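Local atomic coordinates of glutamate--tRNA ligase (Elizabethkingia anophelis, PDB entry 6B1Z), a protein that probably catalyses the ATP-dependent attachment of glutamate to its cognate tRNA, as a class I glutamyl-tRNA synthetase. Residues 408-412 with 490-494; 138-143 with 170-175; 12-16 with 35-39; 303-309 with 354-359. One frame throughout, in Å; residues are numbered along the deposited sequence.

In the fold
Along the chain the order is contact 3, contact 2, contact 4, contact 1, and each closes before the next opens. Contact 3 packs helix 26-41 on strand 13-16 in the catalytic domain. Contact 2 lies in the same catalytic region, where strand 168-171, flanked by two antiparallel strands, runs out into a loop; the two centres are about 34 Å apart. Contact 4 joins helix 304-312 to helix 348-361 and so links the catalytic region to the anticodon-binding region. Its centre is about 23 Å from that of contact 3 and about 28 Å from that of contact 1. Contact 1 is in the helical anticodon-binding part, its centre about 74 Å from that of contact 2, in keeping with an elongated enzyme.

Contact 1: residues 408-412 with 490-494; sequences GKFFF and LMEMI
Phe411 and Leu490 meet in the all-helical anticodon-binding region, where the turn that follows helix 401-406 packs on helix 487-507. Apolar side chains make the contact, with no hydrogen bond between the two segments. The tight part surrounds the ring of Phe411. Leu490 CD1 lies 3.6 Å from Phe411 CD1. Met493 CG comes equally near, 3.6 Å from Phe411 CE1. Met493 lies alongside Phe411, with its CB and CG against CD1 and CE1 of the ring. The Met493 chain then bends at chi2 and chi3, and its end leads away from the turn. Leu490 holds CG anti to the backbone N (chi1 175°); the branch reaches the turn, and CD1 touches both rings. The second ring is Phe410, with Phe410 CD2 3.8 Å from Leu490 CD1. The two rings also pack on each other: Phe410 CE2 sits 3.6 Å above the plane of the Phe411 ring, toward the rim. Ile390 and Met394 of helix 384-394 and Pro485 add to the packing around Phe411. The other side is looser. Ile494 is partly exposed and touches the turn with one methyl, which meets backbone oxygens rather than rings. Phe410 O also accepts a hydrogen bond from Arg502 NH1. The methyl Ile494 CG2 lies 3.8 Å from Phe410 O and 3.7 Å from Phe411 O.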
loop_
_atom_site.group_PDB
_atom_site.type_symbol
_atom_site.label_atom_id
_atom_site.label_comp_id
_atom_site.label_asym_id
_atom_site.label_seq_id
_atom_site.Cartn_x
_atom_site.Cartn_y
_atom_site.Cartn_z
ATOM N N GLY A 408 -0.305 -16.960 23.595
ATOM C CA GLY A 408 -1.063 -17.302 24.788
ATOM C C GLY A 408 -1.634 -18.704 24.737
ATOM O O GLY A 408 -2.747 -18.953 25.225
ATOM N N LYS A 409 -0.870 -19.644 24.173
ATOM C CA LYS A 409 -1.414 -20.983 23.995
ATOM C C LYS A 409 -1.661 -21.680 25.325
ATOM O O LYS A 409 -2.523 -22.563 25.392
ATOM C CB LYS A 409 -0.487 -21.814 23.104
ATOM C CG LYS A 409 -0.524 -21.387 21.631
ATOM C CD LYS A 409 0.358 -22.271 20.769
ATOM C CE LYS A 409 0.381 -21.779 19.330
ATOM N NZ LYS A 409 1.267 -22.612 18.474
ATOM N N PHE A 410 -0.966 -21.264 26.389
ATOM C CA PHE A 410 -1.170 -21.819 27.728
ATOM C C PHE A 410 -2.551 -21.532 28.295
ATOM O O PHE A 410 -2.926 -22.158 29.289
ATOM C CB PHE A 410 -0.107 -21.276 28.682
ATOM C CG PHE A 410 0.160 -19.809 28.496
ATOM C CD1 PHE A 410 1.250 -19.381 27.757
ATOM C CD2 PHE A 410 -0.702 -18.861 29.027
ATOM C CE1 PHE A 410 1.487 -18.022 27.553
ATOM C CE2 PHE A 410 -0.477 -17.501 28.835
ATOM C CZ PHE A 410 0.621 -17.085 28.097
ATOM N N PHE A 411 -3.319 -20.609 27.709
ATOM C CA PHE A 411 -4.693 -20.437 28.165
ATOM C C PHE A 411 -5.569 -21.602 27.747
ATOM O O PHE A 411 -6.615 -21.837 28.366
ATOM C CB PHE A 411 -5.301 -19.138 27.618
ATOM C CG PHE A 411 -4.768 -17.889 28.263
ATOM C CD1 PHE A 411 -5.004 -17.620 29.606
ATOM C CD2 PHE A 411 -4.070 -16.957 27.514
ATOM C CE1 PHE A 411 -4.532 -16.452 30.192
ATOM C CE2 PHE A 411 -3.587 -15.791 28.098
ATOM C CZ PHE A 411 -3.821 -15.542 29.437
ATOM N N PHE A 412 -5.163 -22.334 26.714
ATOM C CA PHE A 412 -5.995 -23.344 26.082
ATOM C C PHE A 412 -5.385 -24.738 26.085
ATOM O O PHE A 412 -6.120 -25.710 25.873
ATOM C CB PHE A 412 -6.293 -22.929 24.633
ATOM C CG PHE A 412 -6.641 -21.475 24.483
ATOM C CD1 PHE A 412 -7.915 -21.018 24.796
ATOM C CD2 PHE A 412 -5.694 -20.563 24.047
ATOM C CE1 PHE A 412 -8.237 -19.681 24.666
ATOM C CE2 PHE A 412 -6.009 -19.223 23.916
ATOM C CZ PHE A 412 -7.280 -18.784 24.226
ATOM N N LEU A 490 -3.581 -15.924 35.154
ATOM C CA LEU A 490 -3.595 -17.166 34.385
ATOM C C LEU A 490 -4.396 -18.253 35.093
ATOM O O LEU A 490 -5.176 -18.974 34.456
ATOM C CB LEU A 490 -2.163 -17.636 34.123
ATOM C CG LEU A 490 -2.035 -18.994 33.422
ATOM C CD1 LEU A 490 -2.842 -19.009 32.133
ATOM C CD2 LEU A 490 -0.572 -19.300 33.138
ATOM N N MET A 491 -4.220 -18.389 36.410
ATOM C CA MET A 491 -4.958 -19.409 37.150
ATOM C C MET A 491 -6.462 -19.186 37.045
ATOM O O MET A 491 -7.221 -20.136 36.833
ATOM C CB MET A 491 -4.514 -19.427 38.612
ATOM C CG MET A 491 -3.086 -19.903 38.798
ATOM S SD MET A 491 -2.351 -19.385 40.361
ATOM C CE MET A 491 -3.133 -20.540 41.486
ATOM N N GLU A 492 -6.905 -17.930 37.167
ATOM C CA GLU A 492 -8.329 -17.634 37.029
ATOM C C GLU A 492 -8.848 -18.030 35.651
ATOM O O GLU A 492 -9.972 -18.530 35.525
ATOM C CB GLU A 492 -8.590 -16.148 37.284
ATOM C CG GLU A 492 -10.056 -15.750 37.125
ATOM C CD GLU A 492 -10.272 -14.249 37.158
ATOM O OE1 GLU A 492 -9.554 -13.556 37.908
ATOM O OE2 GLU A 492 -11.159 -13.758 36.426
ATOM N N MET A 493 -8.038 -17.823 34.609
ATOM C CA MET A 493 -8.493 -18.088 33.246
ATOM C C MET A 493 -8.663 -19.583 32.998
ATOM O O MET A 493 -9.672 -20.013 32.427
ATOM C CB MET A 493 -7.524 -17.475 32.234
ATOM C CG MET A 493 -7.533 -15.943 32.163
ATOM S SD MET A 493 -9.148 -15.226 31.767
ATOM C CE MET A 493 -9.731 -14.808 33.409
ATOM N N ILE A 494 -7.689 -20.394 33.419
ATOM C CA ILE A 494 -7.782 -21.828 33.154
ATOM C C ILE A 494 -8.621 -22.558 34.197
ATOM O O ILE A 494 -9.040 -23.698 33.956
ATOM C CB ILE A 494 -6.389 -22.476 33.055
ATOM C CG1 ILE A 494 -5.661 -22.415 34.400
ATOM C CG2 ILE A 494 -5.573 -21.819 31.951
ATOM C CD1 ILE A 494 -4.313 -23.111 34.401
#

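Contact 2: residues 138-143 with 170-175; sequences YNYETR and RFKMPL
In the class I catalytic domain a loop packs on the end of strand 168-171, the middle strand of an antiparallel sheet, and on residues 172-175 that follow it. Arg170 stacks flat on Tyr138 in a cation-pi contact. Its CZ is 3.7 Å from the centroid of the Tyr138 ring, and the planes are 13° apart. The extended Arg170 chain runs out over the ring, and CD makes a CH-pi contact with the same face. Tyr138 OH bonds Asp117, and Arg170 NH1 bonds Asp198 O. Arg143 NH2 donates to a lone pair of Met173 O at 3.0 Å, with an N-H...O angle of 159°. Arg143 NH1 and Lys172 NZ are like charges 3.9 Å apart; the salt bridge of Arg143 NE to Asp198 may ease this. Lys172 CG lies over one face of the Arg143 guanidinium, and Tyr140 CA over the opposite face. At the more exposed end, Leu175 CD1 sits 3.8 Å from the Tyr140 ring centroid, over its face.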
loop_
_atom_site.group_PDB
_atom_site.type_symbol
_atom_site.label_atom_id
_atom_site.label_comp_id
_atom_site.label_asym_id
_atom_site.label_seq_id
_atom_site.Cartn_x
_atom_site.Cartn_y
_atom_site.Cartn_z
ATOM N N TYR A 138 13.579 7.830 -31.012
ATOM C CA TYR A 138 12.877 8.454 -32.130
ATOM C C TYR A 138 12.736 9.933 -31.799
ATOM O O TYR A 138 11.943 10.300 -30.924
ATOM C CB TYR A 138 11.514 7.783 -32.308
ATOM C CG TYR A 138 10.953 7.758 -33.727
ATOM C CD1 TYR A 138 10.768 8.931 -34.450
ATOM C CD2 TYR A 138 10.585 6.549 -34.327
ATOM C CE1 TYR A 138 10.237 8.908 -35.744
ATOM C CE2 TYR A 138 10.052 6.513 -35.611
ATOM C CZ TYR A 138 9.894 7.698 -36.319
ATOM O OH TYR A 138 9.370 7.653 -37.585
ATOM N N ASN A 139 13.512 10.790 -32.458
ATOM C CA ASN A 139 13.628 12.176 -32.005
ATOM C C ASN A 139 14.029 13.059 -33.183
ATOM O O ASN A 139 14.038 12.622 -34.339
ATOM C CB ASN A 139 14.622 12.279 -30.837
ATOM C CG ASN A 139 16.039 11.862 -31.228
ATOM O OD1 ASN A 139 16.342 11.653 -32.408
ATOM N ND2 ASN A 139 16.912 11.750 -30.235
ATOM N N TYR A 140 14.380 14.311 -32.887
ATOM C CA TYR A 140 14.756 15.233 -33.955
ATOM C C TYR A 140 15.915 14.687 -34.784
ATOM O O TYR A 140 15.940 14.852 -36.009
ATOM C CB TYR A 140 15.115 16.598 -33.364
ATOM C CG TYR A 140 15.292 17.654 -34.427
ATOM C CD1 TYR A 140 16.488 17.760 -35.124
ATOM C CD2 TYR A 140 14.257 18.530 -34.751
ATOM C CE1 TYR A 140 16.656 18.706 -36.102
ATOM C CE2 TYR A 140 14.415 19.480 -35.741
ATOM C CZ TYR A 140 15.622 19.565 -36.404
ATOM O OH TYR A 140 15.820 20.507 -37.397
ATOM N N GLU A 141 16.881 14.033 -34.132
ATOM C CA GLU A 141 18.078 13.538 -34.810
ATOM C C GLU A 141 17.794 12.384 -35.762
ATOM O O GLU A 141 18.480 12.253 -36.788
ATOM C CB GLU A 141 19.101 13.084 -33.774
ATOM C CG GLU A 141 19.768 14.220 -33.020
ATOM C CD GLU A 141 20.748 13.712 -31.977
ATOM O OE1 GLU A 141 20.500 12.629 -31.390
ATOM O OE2 GLU A 141 21.767 14.397 -31.747
ATOM N N THR A 142 16.831 11.520 -35.433
ATOM C CA THR A 142 16.595 10.298 -36.193
ATOM C C THR A 142 15.351 10.349 -37.067
ATOM O O THR A 142 15.192 9.486 -37.938
ATOM C CB THR A 142 16.480 9.075 -35.257
ATOM O OG1 THR A 142 15.405 9.264 -34.321
ATOM C CG2 THR A 142 17.770 8.851 -34.465
ATOM N N ARG A 143 14.453 11.319 -36.858
ATOM C CA ARG A 143 13.175 11.201 -37.551
ATOM C C ARG A 143 13.338 11.315 -39.063
ATOM O O ARG A 143 12.568 10.705 -39.811
ATOM C CB ARG A 143 12.167 12.227 -37.019
ATOM C CG ARG A 143 12.440 13.653 -37.404
ATOM C CD ARG A 143 11.247 14.544 -37.028
ATOM N NE ARG A 143 11.157 14.825 -35.600
ATOM C CZ ARG A 143 11.224 16.047 -35.071
ATOM N NH1 ARG A 143 11.398 17.111 -35.863
ATOM N NH2 ARG A 143 11.112 16.210 -33.754
ATOM N N ARG A 170 2.817 10.675 -33.800
ATOM C CA ARG A 170 3.877 11.020 -32.869
ATOM C C ARG A 170 3.881 12.512 -32.584
ATOM O O ARG A 170 3.507 13.323 -33.435
ATOM C CB ARG A 170 5.250 10.636 -33.422
ATOM C CG ARG A 170 5.532 9.147 -33.326
ATOM C CD ARG A 170 6.919 8.821 -33.899
ATOM N NE ARG A 170 7.154 7.379 -33.862
ATOM C CZ ARG A 170 7.643 6.717 -32.813
ATOM N NH1 ARG A 170 7.963 7.363 -31.697
ATOM N NH2 ARG A 170 7.809 5.403 -32.891
ATOM N N PHE A 171 4.307 12.860 -31.373
ATOM C CA PHE A 171 4.559 14.255 -31.054
ATOM C C PHE A 171 5.832 14.713 -31.760
ATOM O O PHE A 171 6.817 13.982 -31.796
ATOM C CB PHE A 171 4.721 14.414 -29.541
ATOM C CG PHE A 171 4.901 15.834 -29.102
ATOM C CD1 PHE A 171 3.806 16.678 -28.969
ATOM C CD2 PHE A 171 6.172 16.324 -28.806
ATOM C CE1 PHE A 171 3.969 17.989 -28.542
ATOM C CE2 PHE A 171 6.340 17.636 -28.382
ATOM C CZ PHE A 171 5.254 18.472 -28.269
ATOM N N LYS A 172 5.815 15.929 -32.313
ATOM C CA LYS A 172 7.008 16.491 -32.968
ATOM C C LYS A 172 7.776 17.357 -31.969
ATOM O O LYS A 172 7.450 18.531 -31.758
ATOM C CB LYS A 172 6.609 17.281 -34.206
ATOM C CG LYS A 172 7.796 17.743 -35.054
ATOM C CD LYS A 172 7.286 18.525 -36.260
ATOM C CE LYS A 172 8.428 19.009 -37.127
ATOM N NZ LYS A 172 9.096 20.190 -36.533
ATOM N N MET A 173 8.814 16.788 -31.363
ATOM C CA MET A 173 9.572 17.529 -30.360
ATOM C C MET A 173 10.218 18.749 -31.003
ATOM O O MET A 173 10.887 18.612 -32.040
ATOM C CB MET A 173 10.667 16.675 -29.729
ATOM C CG MET A 173 10.311 16.111 -28.396
ATOM S SD MET A 173 10.009 17.382 -27.147
ATOM C CE MET A 173 8.998 16.341 -26.079
ATOM N N PRO A 174 10.035 19.943 -30.432
ATOM C CA PRO A 174 10.708 21.139 -30.951
ATOM C C PRO A 174 12.222 20.987 -30.972
ATOM O O PRO A 174 12.806 20.259 -30.165
ATOM C CB PRO A 174 10.287 22.240 -29.963
ATOM C CG PRO A 174 8.987 21.760 -29.383
ATOM C CD PRO A 174 9.070 20.247 -29.353
ATOM N N LEU A 175 12.848 21.695 -31.916
ATOM C CA LEU A 175 14.305 21.807 -31.984
ATOM C C LEU A 175 14.831 22.765 -30.911
ATOM O O LEU A 175 14.451 23.942 -30.877
ATOM C CB LEU A 175 14.716 22.279 -33.378
ATOM C CG LEU A 175 16.220 22.549 -33.593
ATOM C CD1 LEU A 175 17.031 21.294 -33.315
ATOM C CD2 LEU A 175 16.499 23.075 -34.988
#

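Contact 3: residues 12-16 with 35-39; sequences VRVRF and DYLFA. With FMT (formic acid), chain C.
Asp35 OD1 lies 2.9 Å from water 1, and this water accepts a hydrogen bond from Arg15 N at 3.1 Å. The water can donate to OD1, though other acceptors compete for its protons; it may thus bridge helix 26-41 to the backbone of strand 13-16. No direct hydrogen bond joins the two segments. Asp35 OD2 lies against Phe16, 3.7 Å from its CA. Val14 turns its CG2 toward the helix, 3.3 Å from Asp35 O and 3.8 Å from Ala39 CB. Its other methyl, CG1, reaches the edge of the Phe38 ring. Val12 CG1 approaches the same ring, 3.5 Å from Phe38 CE2; it is anti to the backbone N (chi1 164°), which directs it at the helix. Arg15 points the other way. Its NH1 and NH2 each donate to one oxygen of a formic acid molecule, probably from the crystallisation liquor. Asp218 forms a salt bridge with Arg15 NE, and Arg228 also binds the formic acid. The axes of strand 13-16 and helix segment 35-39 run at 168° and come within 8.3 Å. They open a beta-alpha-beta unit, completed by strand 45-48, as in the Rossmann-like fold of class I synthetases.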
loop_
_atom_site.group_PDB
_atom_site.type_symbol
_atom_site.label_atom_id
_atom_site.label_comp_id
_atom_site.label_asym_id
_atom_site.label_seq_id
_atom_site.Cartn_x
_atom_site.Cartn_y
_atom_site.Cartn_z
ATOM N N VAL A 12 -10.873 22.657 -6.210
ATOM C CA VAL A 12 -9.814 21.678 -6.428
ATOM C C VAL A 12 -10.417 20.378 -6.948
ATOM O O VAL A 12 -11.430 19.888 -6.432
ATOM C CB VAL A 12 -9.027 21.457 -5.127
ATOM C CG1 VAL A 12 -8.188 20.207 -5.192
ATOM C CG2 VAL A 12 -8.174 22.693 -4.834
ATOM N N ARG A 13 -9.802 19.815 -7.987
ATOM C CA ARG A 13 -10.195 18.510 -8.515
ATOM C C ARG A 13 -8.937 17.703 -8.792
ATOM O O ARG A 13 -8.074 18.143 -9.562
ATOM C CB ARG A 13 -11.043 18.668 -9.785
ATOM C CG ARG A 13 -12.402 19.313 -9.518
ATOM C CD ARG A 13 -13.202 19.572 -10.777
ATOM N NE ARG A 13 -13.382 18.378 -11.601
ATOM C CZ ARG A 13 -14.231 17.382 -11.347
ATOM N NH1 ARG A 13 -15.000 17.386 -10.253
ATOM N NH2 ARG A 13 -14.288 16.353 -12.182
ATOM N N VAL A 14 -8.823 16.545 -8.149
ATOM C CA VAL A 14 -7.681 15.650 -8.305
ATOM C C VAL A 14 -8.196 14.309 -8.810
ATOM O O VAL A 14 -9.372 13.983 -8.664
ATOM C CB VAL A 14 -6.902 15.461 -6.983
ATOM C CG1 VAL A 14 -6.350 16.798 -6.491
ATOM C CG2 VAL A 14 -7.804 14.806 -5.925
ATOM N N ARG A 15 -7.301 13.512 -9.390
ATOM C CA ARG A 15 -7.717 12.185 -9.832
ATOM C C ARG A 15 -6.639 11.144 -9.566
ATOM O O ARG A 15 -5.444 11.377 -9.769
ATOM C CB ARG A 15 -8.110 12.169 -11.329
ATOM C CG ARG A 15 -6.948 12.077 -12.343
ATOM C CD ARG A 15 -5.967 13.248 -12.258
ATOM N NE ARG A 15 -5.044 13.244 -13.392
ATOM C CZ ARG A 15 -3.915 12.543 -13.459
ATOM N NH1 ARG A 15 -3.530 11.778 -12.439
ATOM N NH2 ARG A 15 -3.160 12.610 -14.558
ATOM N N PHE A 16 -7.091 9.980 -9.111
ATOM C CA PHE A 16 -6.266 8.790 -9.029
ATOM C C PHE A 16 -6.486 8.035 -10.330
ATOM O O PHE A 16 -7.639 7.733 -10.677
ATOM C CB PHE A 16 -6.671 7.968 -7.802
ATOM C CG PHE A 16 -5.807 6.766 -7.547
ATOM C CD1 PHE A 16 -4.430 6.873 -7.544
ATOM C CD2 PHE A 16 -6.390 5.531 -7.270
ATOM C CE1 PHE A 16 -3.638 5.770 -7.297
ATOM C CE2 PHE A 16 -5.594 4.415 -7.018
ATOM C CZ PHE A 16 -4.220 4.540 -7.034
ATOM N N ASP A 35 -3.953 12.344 -2.900
ATOM C CA ASP A 35 -5.090 12.874 -3.660
ATOM C C ASP A 35 -6.282 13.158 -2.754
ATOM O O ASP A 35 -6.887 14.240 -2.802
ATOM C CB ASP A 35 -5.539 11.869 -4.723
ATOM C CG ASP A 35 -4.691 11.867 -5.954
ATOM O OD1 ASP A 35 -4.274 12.957 -6.412
ATOM O OD2 ASP A 35 -4.479 10.749 -6.500
ATOM N N TYR A 36 -6.669 12.153 -1.964
ATOM C CA TYR A 36 -7.846 12.257 -1.110
ATOM C C TYR A 36 -7.671 13.352 -0.068
ATOM O O TYR A 36 -8.545 14.213 0.103
ATOM C CB TYR A 36 -8.085 10.902 -0.445
ATOM C CG TYR A 36 -9.338 10.806 0.395
ATOM C CD1 TYR A 36 -10.594 10.754 -0.195
ATOM C CD2 TYR A 36 -9.261 10.749 1.782
ATOM C CE1 TYR A 36 -11.735 10.653 0.572
ATOM C CE2 TYR A 36 -10.394 10.649 2.557
ATOM C CZ TYR A 36 -11.636 10.607 1.947
ATOM O OH TYR A 36 -12.775 10.515 2.722
ATOM N N LEU A 37 -6.528 13.343 0.621
ATOM C CA LEU A 37 -6.275 14.344 1.651
ATOM C C LEU A 37 -6.257 15.745 1.063
ATOM O O LEU A 37 -6.814 16.676 1.655
ATOM C CB LEU A 37 -4.952 14.048 2.363
ATOM C CG LEU A 37 -4.875 12.742 3.172
ATOM C CD1 LEU A 37 -3.490 12.564 3.792
ATOM C CD2 LEU A 37 -5.951 12.727 4.256
ATOM N N PHE A 38 -5.635 15.913 -0.107
ATOM C CA PHE A 38 -5.577 17.237 -0.723
ATOM C C PHE A 38 -6.966 17.711 -1.129
ATOM O O PHE A 38 -7.334 18.866 -0.878
ATOM C CB PHE A 38 -4.633 17.221 -1.927
ATOM C CG PHE A 38 -4.398 18.579 -2.534
ATOM C CD1 PHE A 38 -3.541 19.485 -1.938
ATOM C CD2 PHE A 38 -5.032 18.943 -3.717
ATOM C CE1 PHE A 38 -3.330 20.733 -2.500
ATOM C CE2 PHE A 38 -4.817 20.190 -4.278
ATOM C CZ PHE A 38 -3.966 21.073 -3.676
ATOM N N ALA A 39 -7.763 16.829 -1.735
ATOM C CA ALA A 39 -9.121 17.217 -2.118
ATOM C C ALA A 39 -9.968 17.546 -0.894
ATOM O O ALA A 39 -10.632 18.591 -0.845
ATOM C CB ALA A 39 -9.775 16.105 -2.942
HETATM C C FMT C . -0.691 10.268 -14.253
HETATM O O1 FMT C . -1.129 10.283 -13.097
HETATM O O2 FMT C . -0.656 11.260 -14.998
HETATM O O HOH W 1 -4.333 14.237 -9.030
#

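Contact 4: residues 303-309 with 354-359; sequences LPEAFIN and FNQQYL
Tyr358 lies across Ala306 and Asn309 where helix 304-312 of the catalytic region packs on helix 348-361 of the anticodon-binding region. The segment axes come within 8.5 Å, their N-to-C directions 142° apart. From the backbone outward, Tyr358 CB meets Leu303 CD1. Its CD1 is 3.5 Å from Ala306 CB. Across the ring, Tyr358 CE2 touches Glu305 CB at 3.6 Å. Ala306 CA lies over one face of the ring, toward the rim. At the tip, Tyr358 OH donates to Asn309 OD1 at 2.7 Å, tilted 23° from the carbonyl plane; the amide and ring planes are 81° apart. Water 2 donates to this hydroxyl and to Glu305 O. Both ends of the Asn309 amide are bonded: OD1 also accepts from Val325 N, and ND2 donates to Glu323 O. That amide lies against Phe354, Asn309 ND2 being 3.4 Å from Phe354 CE1. At the start of helix 304-312, Leu303 N donates at 2.8 Å to a lone pair of Asn355 OD1, within the amide plane.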
loop_
_atom_site.group_PDB
_atom_site.type_symbol
_atom_site.label_atom_id
_atom_site.label_comp_id
_atom_site.label_asym_id
_atom_site.label_seq_id
_atom_site.Cartn_x
_atom_site.Cartn_y
_atom_site.Cartn_z
ATOM N N LEU A 303 -4.447 -3.228 10.733
ATOM C CA LEU A 303 -5.683 -2.480 10.871
ATOM C C LEU A 303 -5.664 -1.335 9.862
ATOM O O LEU A 303 -4.625 -0.706 9.681
ATOM C CB LEU A 303 -5.810 -1.934 12.294
ATOM C CG LEU A 303 -5.738 -3.005 13.389
ATOM C CD1 LEU A 303 -5.553 -2.348 14.749
ATOM C CD2 LEU A 303 -6.984 -3.875 13.357
ATOM N N PRO A 304 -6.764 -1.083 9.142
ATOM C CA PRO A 304 -6.695 -0.076 8.070
ATOM C C PRO A 304 -6.324 1.313 8.562
ATOM O O PRO A 304 -5.612 2.042 7.854
ATOM C CB PRO A 304 -8.101 -0.115 7.452
ATOM C CG PRO A 304 -8.992 -0.735 8.522
ATOM C CD PRO A 304 -8.091 -1.721 9.238
ATOM N N GLU A 305 -6.767 1.702 9.759
ATOM C CA GLU A 305 -6.400 3.003 10.301
ATOM C C GLU A 305 -4.908 3.089 10.575
ATOM O O GLU A 305 -4.300 4.151 10.393
ATOM C CB GLU A 305 -7.172 3.271 11.586
ATOM C CG GLU A 305 -8.684 3.285 11.398
ATOM C CD GLU A 305 -9.326 1.897 11.467
ATOM O OE1 GLU A 305 -8.617 0.861 11.628
ATOM O OE2 GLU A 305 -10.576 1.853 11.372
ATOM N N ALA A 306 -4.308 1.981 11.030
ATOM C CA ALA A 306 -2.867 1.965 11.276
ATOM C C ALA A 306 -2.097 1.928 9.970
ATOM O O ALA A 306 -1.083 2.623 9.821
ATOM C CB ALA A 306 -2.500 0.760 12.138
ATOM N N PHE A 307 -2.571 1.120 9.022
ATOM C CA PHE A 307 -1.956 1.040 7.703
ATOM C C PHE A 307 -1.889 2.407 7.026
ATOM O O PHE A 307 -0.824 2.813 6.541
ATOM C CB PHE A 307 -2.741 0.050 6.847
ATOM C CG PHE A 307 -2.260 -0.027 5.416
ATOM C CD1 PHE A 307 -1.007 -0.540 5.125
ATOM C CD2 PHE A 307 -3.082 0.397 4.378
ATOM C CE1 PHE A 307 -0.563 -0.619 3.803
ATOM C CE2 PHE A 307 -2.662 0.327 3.053
ATOM C CZ PHE A 307 -1.408 -0.189 2.767
ATOM N N ILE A 308 -3.017 3.127 6.971
ATOM C CA ILE A 308 -3.010 4.379 6.220
ATOM C C ILE A 308 -2.267 5.480 6.983
ATOM O O ILE A 308 -1.648 6.356 6.362
ATOM C CB ILE A 308 -4.451 4.762 5.821
ATOM C CG1 ILE A 308 -4.410 5.715 4.619
ATOM C CG2 ILE A 308 -5.236 5.317 7.022
ATOM C CD1 ILE A 308 -3.773 5.083 3.370
ATOM N N ASN A 309 -2.244 5.423 8.322
ATOM C CA ASN A 309 -1.396 6.329 9.095
ATOM C C ASN A 309 0.078 6.115 8.733
ATOM O O ASN A 309 0.836 7.081 8.544
ATOM C CB ASN A 309 -1.669 6.090 10.600
ATOM C CG ASN A 309 -1.202 7.235 11.522
ATOM O OD1 ASN A 309 -1.629 7.304 12.677
ATOM N ND2 ASN A 309 -0.291 8.089 11.051
ATOM N N PHE A 354 2.949 1.064 14.353
ATOM C CA PHE A 354 1.634 1.670 14.149
ATOM C C PHE A 354 0.516 0.680 14.458
ATOM O O PHE A 354 -0.476 1.045 15.106
ATOM C CB PHE A 354 1.487 2.192 12.716
ATOM C CG PHE A 354 1.957 3.613 12.524
ATOM C CD1 PHE A 354 1.263 4.688 13.091
ATOM C CD2 PHE A 354 3.073 3.884 11.748
ATOM C CE1 PHE A 354 1.696 6.002 12.900
ATOM C CE2 PHE A 354 3.504 5.189 11.544
ATOM C CZ PHE A 354 2.820 6.254 12.114
ATOM N N ASN A 355 0.641 -0.566 13.984
ATOM C CA ASN A 355 -0.411 -1.550 14.244
ATOM C C ASN A 355 -0.575 -1.768 15.739
ATOM O O ASN A 355 -1.700 -1.802 16.254
ATOM C CB ASN A 355 -0.135 -2.886 13.544
ATOM C CG ASN A 355 -1.435 -3.524 13.018
ATOM O OD1 ASN A 355 -2.179 -2.881 12.275
ATOM N ND2 ASN A 355 -1.745 -4.747 13.458
ATOM N N GLN A 356 0.545 -1.913 16.449
ATOM C CA GLN A 356 0.491 -2.103 17.895
ATOM C C GLN A 356 -0.192 -0.923 18.578
ATOM O O GLN A 356 -1.015 -1.107 19.484
ATOM C CB GLN A 356 1.907 -2.291 18.438
ATOM C CG GLN A 356 1.911 -2.668 19.895
ATOM C CD GLN A 356 3.279 -3.042 20.351
ATOM O OE1 GLN A 356 3.608 -4.225 20.494
ATOM N NE2 GLN A 356 4.110 -2.038 20.553
ATOM N N GLN A 357 0.163 0.299 18.176
ATOM C CA GLN A 357 -0.428 1.483 18.795
ATOM C C GLN A 357 -1.942 1.477 18.645
ATOM O O GLN A 357 -2.667 1.782 19.600
ATOM C CB GLN A 357 0.142 2.768 18.184
ATOM C CG GLN A 357 1.647 2.975 18.343
ATOM C CD GLN A 357 2.155 2.692 19.733
ATOM O OE1 GLN A 357 1.987 3.499 20.645
ATOM N NE2 GLN A 357 2.789 1.537 19.905
ATOM N N TYR A 358 -2.435 1.132 17.452
ATOM C CA TYR A 358 -3.877 1.138 17.220
ATOM C C TYR A 358 -4.553 -0.039 17.906
ATOM O O TYR A 358 -5.653 0.114 18.452
ATOM C CB TYR A 358 -4.179 1.157 15.707
ATOM C CG TYR A 358 -4.122 2.542 15.085
ATOM C CD1 TYR A 358 -2.917 3.111 14.684
ATOM C CD2 TYR A 358 -5.279 3.292 14.918
ATOM C CE1 TYR A 358 -2.876 4.392 14.124
ATOM C CE2 TYR A 358 -5.250 4.552 14.367
ATOM C CZ TYR A 358 -4.052 5.094 13.961
ATOM O OH TYR A 358 -4.053 6.352 13.428
ATOM N N LEU A 359 -3.904 -1.208 17.920
ATOM C CA LEU A 359 -4.501 -2.381 18.558
ATOM C C LEU A 359 -4.708 -2.147 20.046
ATOM O O LEU A 359 -5.762 -2.501 20.603
ATOM C CB LEU A 359 -3.603 -3.598 18.322
ATOM C CG LEU A 359 -4.031 -4.945 18.916
ATOM C CD1 LEU A 359 -5.399 -5.318 18.405
ATOM C CD2 LEU A 359 -3.018 -6.015 18.534
HETATM O O HOH W 2 -5.385 6.778 10.517
#